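Local coordinates for protein lipase aflb (Neosartorya fumigata, PDB 6IDY) that probably hydrolyses ester bonds of lipids as a lipase of the alpha/beta-hydrolase fold, and carries a bound calcium ion, at residues Asn111-Arg116 and Asn196-Ser201; Tyr136-Asn141 and Ser209-Tyr214. One frame throughout, in Å; residues are numbered along the deposited sequence.

Interaction 1: Asn111-Arg116 and Asn196-Ser201; sequences NSIHNR and NIPQAS
With chi1 at -67°, N196 sets its amide anti to its own carbonyl carbon and against the backbone of N111 and S112; I113, with chi1 at 67°, tucks CG1 into the notch flanked by its own N and C and turns CG2 onto N196. The contact joins two irregular loops of what is probably an alpha/beta-hydrolase fold: 196-201 leaves the end of sheet strand 190-195, while 111-116 lies far earlier in the chain and contains an ST turn, in which S112 OG accepts from H114 N at 3.0 Å. Asparagine suits position 196 because its short amide offers donor and acceptor at once. N196 ND2 donates to S112 O over 2.9 Å, along a bent path of 139°, with the carbonyl oxygen tilted out of the amide plane. The same nitrogen has its strongest partner in L110 O, and N196 OD1 receives G174 N, so both ends of this buried amide are satisfied and its rotation is fixed. S112 O gains a second, weak bond from N115 ND2, whose main partner is A145 O; the tight turn brings the two asparagines to one carbonyl. The N111 amide stands nearly perpendicular to that of N196 and turns to other parts of the chain, its ND2 bonding Y105 O and T175 OG1. Branched I113 sends one limb to each of two neighbours. CG2 packs on N196 CB, an apolar touch, and sits 3.3 Å from the polar N196 O. Its longer limb reaches a proline whose rigid ring offers a compact apolar surface: I113 CD1 lies 3.8 Å from P198 CB and 4.1 Å from P198 CG.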
# COMPACT_ATOMS: atom_id res chain seq x y z
N ASN A 111 -4.04 -14.02 -1.91
CA ASN A 111 -4.99 -12.96 -1.56
C ASN A 111 -6.06 -13.39 -0.54
O ASN A 111 -6.88 -12.57 -0.14
CB ASN A 111 -5.64 -12.38 -2.82
CG ASN A 111 -4.68 -11.67 -3.72
OD1 ASN A 111 -3.70 -11.08 -3.28
ND2 ASN A 111 -4.94 -11.70 -5.01
N SER A 112 -6.02 -14.66 -0.12
CA SER A 112 -6.97 -15.23 0.82
C SER A 112 -7.10 -14.46 2.14
O SER A 112 -6.10 -14.01 2.71
CB SER A 112 -6.62 -16.69 1.09
OG SER A 112 -7.45 -17.26 2.09
N ILE A 113 -8.34 -14.31 2.60
CA ILE A 113 -8.69 -13.70 3.89
C ILE A 113 -9.16 -14.85 4.81
O ILE A 113 -9.66 -14.61 5.90
CB ILE A 113 -9.71 -12.52 3.77
CG1 ILE A 113 -11.12 -12.98 3.30
CG2 ILE A 113 -9.17 -11.39 2.88
CD1 ILE A 113 -12.29 -12.08 3.77
N HIS A 114 -8.96 -16.11 4.35
CA HIS A 114 -9.35 -17.33 5.06
C HIS A 114 -8.16 -18.26 5.33
O HIS A 114 -8.27 -19.48 5.18
CB HIS A 114 -10.48 -18.05 4.30
CG HIS A 114 -11.70 -17.20 4.10
ND1 HIS A 114 -12.45 -16.75 5.17
CD2 HIS A 114 -12.25 -16.74 2.96
CE1 HIS A 114 -13.43 -16.03 4.65
NE2 HIS A 114 -13.36 -16.00 3.32
N ASN A 115 -7.02 -17.69 5.74
CA ASN A 115 -5.80 -18.44 6.07
C ASN A 115 -6.00 -19.20 7.36
O ASN A 115 -6.73 -18.75 8.24
CB ASN A 115 -4.61 -17.50 6.18
CG ASN A 115 -4.34 -16.72 4.92
OD1 ASN A 115 -3.77 -17.23 3.95
ND2 ASN A 115 -4.76 -15.46 4.89
N ARG A 116 -5.36 -20.37 7.48
CA ARG A 116 -5.49 -21.22 8.66
C ARG A 116 -4.21 -21.16 9.48
O ARG A 116 -3.23 -21.86 9.20
CB ARG A 116 -5.89 -22.66 8.29
CG ARG A 116 -7.19 -22.76 7.47
CD ARG A 116 -8.44 -22.73 8.34
NE ARG A 116 -9.66 -22.49 7.56
CZ ARG A 116 -10.25 -21.31 7.43
NH1 ARG A 116 -9.75 -20.23 8.02
NH2 ARG A 116 -11.36 -21.19 6.70
N ASN A 196 -3.99 -9.64 4.17
CA ASN A 196 -5.05 -9.42 3.20
C ASN A 196 -6.24 -8.85 3.96
O ASN A 196 -6.97 -9.59 4.62
CB ASN A 196 -5.41 -10.70 2.45
CG ASN A 196 -4.30 -11.19 1.55
OD1 ASN A 196 -3.77 -10.45 0.71
ND2 ASN A 196 -3.92 -12.45 1.72
N ILE A 197 -6.38 -7.51 3.94
CA ILE A 197 -7.47 -6.81 4.63
C ILE A 197 -8.79 -7.08 3.88
O ILE A 197 -8.85 -6.84 2.67
CB ILE A 197 -7.17 -5.29 4.82
CG1 ILE A 197 -5.92 -5.09 5.72
CG2 ILE A 197 -8.40 -4.54 5.37
CD1 ILE A 197 -5.33 -3.65 5.77
N PRO A 198 -9.84 -7.63 4.57
CA PRO A 198 -11.11 -7.90 3.88
C PRO A 198 -11.72 -6.67 3.21
O PRO A 198 -11.58 -5.55 3.73
CB PRO A 198 -12.02 -8.45 5.00
CG PRO A 198 -11.06 -8.95 6.05
CD PRO A 198 -9.91 -7.99 6.00
N GLN A 199 -12.35 -6.87 2.04
CA GLN A 199 -12.95 -5.83 1.19
C GLN A 199 -11.85 -4.94 0.58
O GLN A 199 -12.11 -3.79 0.21
CB GLN A 199 -14.04 -5.02 1.95
CG GLN A 199 -15.34 -5.78 2.25
CD GLN A 199 -15.20 -6.95 3.20
OE1 GLN A 199 -15.24 -8.12 2.79
NE2 GLN A 199 -15.04 -6.68 4.48
N ALA A 200 -10.62 -5.49 0.50
CA ALA A 200 -9.42 -4.87 -0.06
C ALA A 200 -9.21 -3.43 0.42
O ALA A 200 -9.07 -2.51 -0.39
CB ALA A 200 -9.45 -4.94 -1.59
N SER A 201 -9.24 -3.22 1.76
CA SER A 201 -9.03 -1.91 2.41
C SER A 201 -10.03 -0.81 1.98
O SER A 201 -9.72 0.37 2.15
CB SER A 201 -7.59 -1.44 2.21
OG SER A 201 -6.65 -2.45 2.57

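Interaction 2: Tyr136-Asn141 and Ser209-Tyr214; sequences YSVAEN and SEYVAY
The side chains of Y136 and E210 run antiparallel alongside one another, the ring and carboxylate planes 56° apart, with E210 CB and OE1 at the ring edge. Extended beyond CG, E210 sends its carboxylate out from the helix to the backbone turn after Y136. Both oxygens are used on their syn sides: OE1 takes S137 N at 2.8 Å and V138 N at 3.1 Å from opposite faces of its plane, while OE2 takes S137 OG at 2.7 Å and, from the opposite face and in a longer bond, S137 N. Four bonds, their donors somewhat out of the carboxylate plane, fix the rotation of this buried acid between two consecutive amides and a hydroxyl, surroundings that probably favour its charged form. Glutamate has just the length to span from helix to turn, and serine adds its hydroxyl without bulk. The helix concerned, 205-223, belongs to the beta-alpha-beta crossover between parallel strands 190-195 and 227-232 of the central sheet, and the turn leads into helix 140-145, with A139 at its N-cap. Y136 and Y214 lie nearly perpendicular. The Y136 OH comes in near the edge of the Y214 ring, 3.6 Å from Y214 CB, and small A213 lets the Y136 ring lie close to the helix. E140 and Y214 are also crossed, their planes 86° apart; Y214 OH donates over 2.7 Å to E140 OE2, which accepts with its anti lone pair, the one away from the other oxygen. V138 packs across Y211, its CG1 lying 3.4 Å from Y211 OH and 3.8 Å from Y211 CZ.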
# COMPACT_ATOMS: atom_id res chain seq x y z
N TYR A 136 -11.32 -4.40 20.27
CA TYR A 136 -11.48 -4.88 18.91
C TYR A 136 -12.97 -5.01 18.63
O TYR A 136 -13.72 -5.48 19.49
CB TYR A 136 -10.81 -6.25 18.72
CG TYR A 136 -9.30 -6.22 18.60
CD1 TYR A 136 -8.68 -5.77 17.44
CD2 TYR A 136 -8.49 -6.75 19.60
CE1 TYR A 136 -7.29 -5.80 17.29
CE2 TYR A 136 -7.11 -6.80 19.47
CZ TYR A 136 -6.51 -6.31 18.32
OH TYR A 136 -5.14 -6.35 18.20
N SER A 137 -13.40 -4.60 17.43
CA SER A 137 -14.80 -4.74 17.03
C SER A 137 -14.92 -6.00 16.17
O SER A 137 -16.01 -6.57 16.06
CB SER A 137 -15.29 -3.51 16.28
OG SER A 137 -14.64 -3.36 15.03
N VAL A 138 -13.78 -6.44 15.59
CA VAL A 138 -13.67 -7.63 14.72
C VAL A 138 -13.32 -8.85 15.58
O VAL A 138 -12.50 -8.75 16.50
CB VAL A 138 -12.62 -7.40 13.59
CG1 VAL A 138 -12.56 -8.59 12.64
CG2 VAL A 138 -12.92 -6.13 12.80
N ALA A 139 -13.92 -10.02 15.26
CA ALA A 139 -13.65 -11.28 15.95
C ALA A 139 -12.20 -11.73 15.69
O ALA A 139 -11.65 -11.44 14.62
CB ALA A 139 -14.62 -12.36 15.48
N GLU A 140 -11.58 -12.41 16.67
CA GLU A 140 -10.20 -12.89 16.59
C GLU A 140 -9.95 -13.81 15.37
O GLU A 140 -8.93 -13.65 14.70
CB GLU A 140 -9.76 -13.57 17.90
CG GLU A 140 -8.30 -14.02 17.92
CD GLU A 140 -7.76 -14.55 19.23
OE1 GLU A 140 -8.55 -15.06 20.05
OE2 GLU A 140 -6.52 -14.47 19.42
N ASN A 141 -10.88 -14.74 15.10
CA ASN A 141 -10.77 -15.67 13.98
C ASN A 141 -10.68 -14.95 12.63
O ASN A 141 -9.87 -15.35 11.80
CB ASN A 141 -11.88 -16.74 14.00
CG ASN A 141 -13.29 -16.28 13.68
OD1 ASN A 141 -13.64 -15.10 13.79
ND2 ASN A 141 -14.13 -17.22 13.29
N SER A 209 -7.48 -0.93 10.34
CA SER A 209 -6.40 -0.78 11.31
C SER A 209 -6.34 -1.90 12.35
O SER A 209 -5.25 -2.22 12.81
CB SER A 209 -6.53 0.57 12.01
OG SER A 209 -6.51 1.61 11.05
N GLU A 210 -7.50 -2.48 12.71
CA GLU A 210 -7.61 -3.58 13.68
C GLU A 210 -6.83 -4.80 13.19
O GLU A 210 -6.20 -5.49 14.00
CB GLU A 210 -9.07 -3.97 13.91
CG GLU A 210 -9.85 -2.92 14.68
CD GLU A 210 -11.17 -3.40 15.23
OE1 GLU A 210 -11.30 -4.61 15.51
OE2 GLU A 210 -12.08 -2.56 15.39
N TYR A 211 -6.87 -5.05 11.87
CA TYR A 211 -6.15 -6.14 11.24
C TYR A 211 -4.65 -5.95 11.37
O TYR A 211 -3.94 -6.93 11.58
CB TYR A 211 -6.58 -6.32 9.78
CG TYR A 211 -8.01 -6.80 9.65
CD1 TYR A 211 -8.32 -8.15 9.64
CD2 TYR A 211 -9.07 -5.89 9.58
CE1 TYR A 211 -9.63 -8.60 9.55
CE2 TYR A 211 -10.39 -6.32 9.50
CZ TYR A 211 -10.67 -7.68 9.47
OH TYR A 211 -11.96 -8.12 9.35
N VAL A 212 -4.16 -4.69 11.28
CA VAL A 212 -2.75 -4.35 11.44
C VAL A 212 -2.34 -4.53 12.91
O VAL A 212 -1.33 -5.18 13.17
CB VAL A 212 -2.39 -2.93 10.91
CG1 VAL A 212 -0.91 -2.62 11.14
CG2 VAL A 212 -2.73 -2.79 9.44
N ALA A 213 -3.12 -3.97 13.85
CA ALA A 213 -2.87 -4.08 15.30
C ALA A 213 -2.81 -5.54 15.72
O ALA A 213 -1.86 -5.94 16.39
CB ALA A 213 -3.94 -3.35 16.09
N TYR A 214 -3.79 -6.36 15.26
CA TYR A 214 -3.76 -7.78 15.60
C TYR A 214 -2.58 -8.49 14.95
O TYR A 214 -1.92 -9.26 15.64
CB TYR A 214 -5.09 -8.49 15.30
CG TYR A 214 -5.11 -9.92 15.81
CD1 TYR A 214 -5.42 -10.20 17.14
CD2 TYR A 214 -4.78 -10.98 14.98
CE1 TYR A 214 -5.41 -11.51 17.62
CE2 TYR A 214 -4.76 -12.29 15.45
CZ TYR A 214 -5.08 -12.55 16.77
OH TYR A 214 -5.06 -13.84 17.24

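Interactions 1 and 2 have centres about 12 Å apart and alternate along the chain, so an early loop and the lead-in to helix 140-145 meet, in turn, the loop and the helix that follow strand 190-195. They touch through Y211: P198 CG of interaction 1 lies 3.5 Å from Y211 OH, and I197 CG1 lies 4.3 Å from Y211 CB. Y211 is thus shared by both contacts. S201, at the end of 196-201, bonds through its O to Q234 NE2, in the turn between strand 227-232 and helix 235-245, where alpha/beta hydrolases usually carry their nucleophile. The calcium ligands, D255, A377, H380 and G382, belong to neither contact.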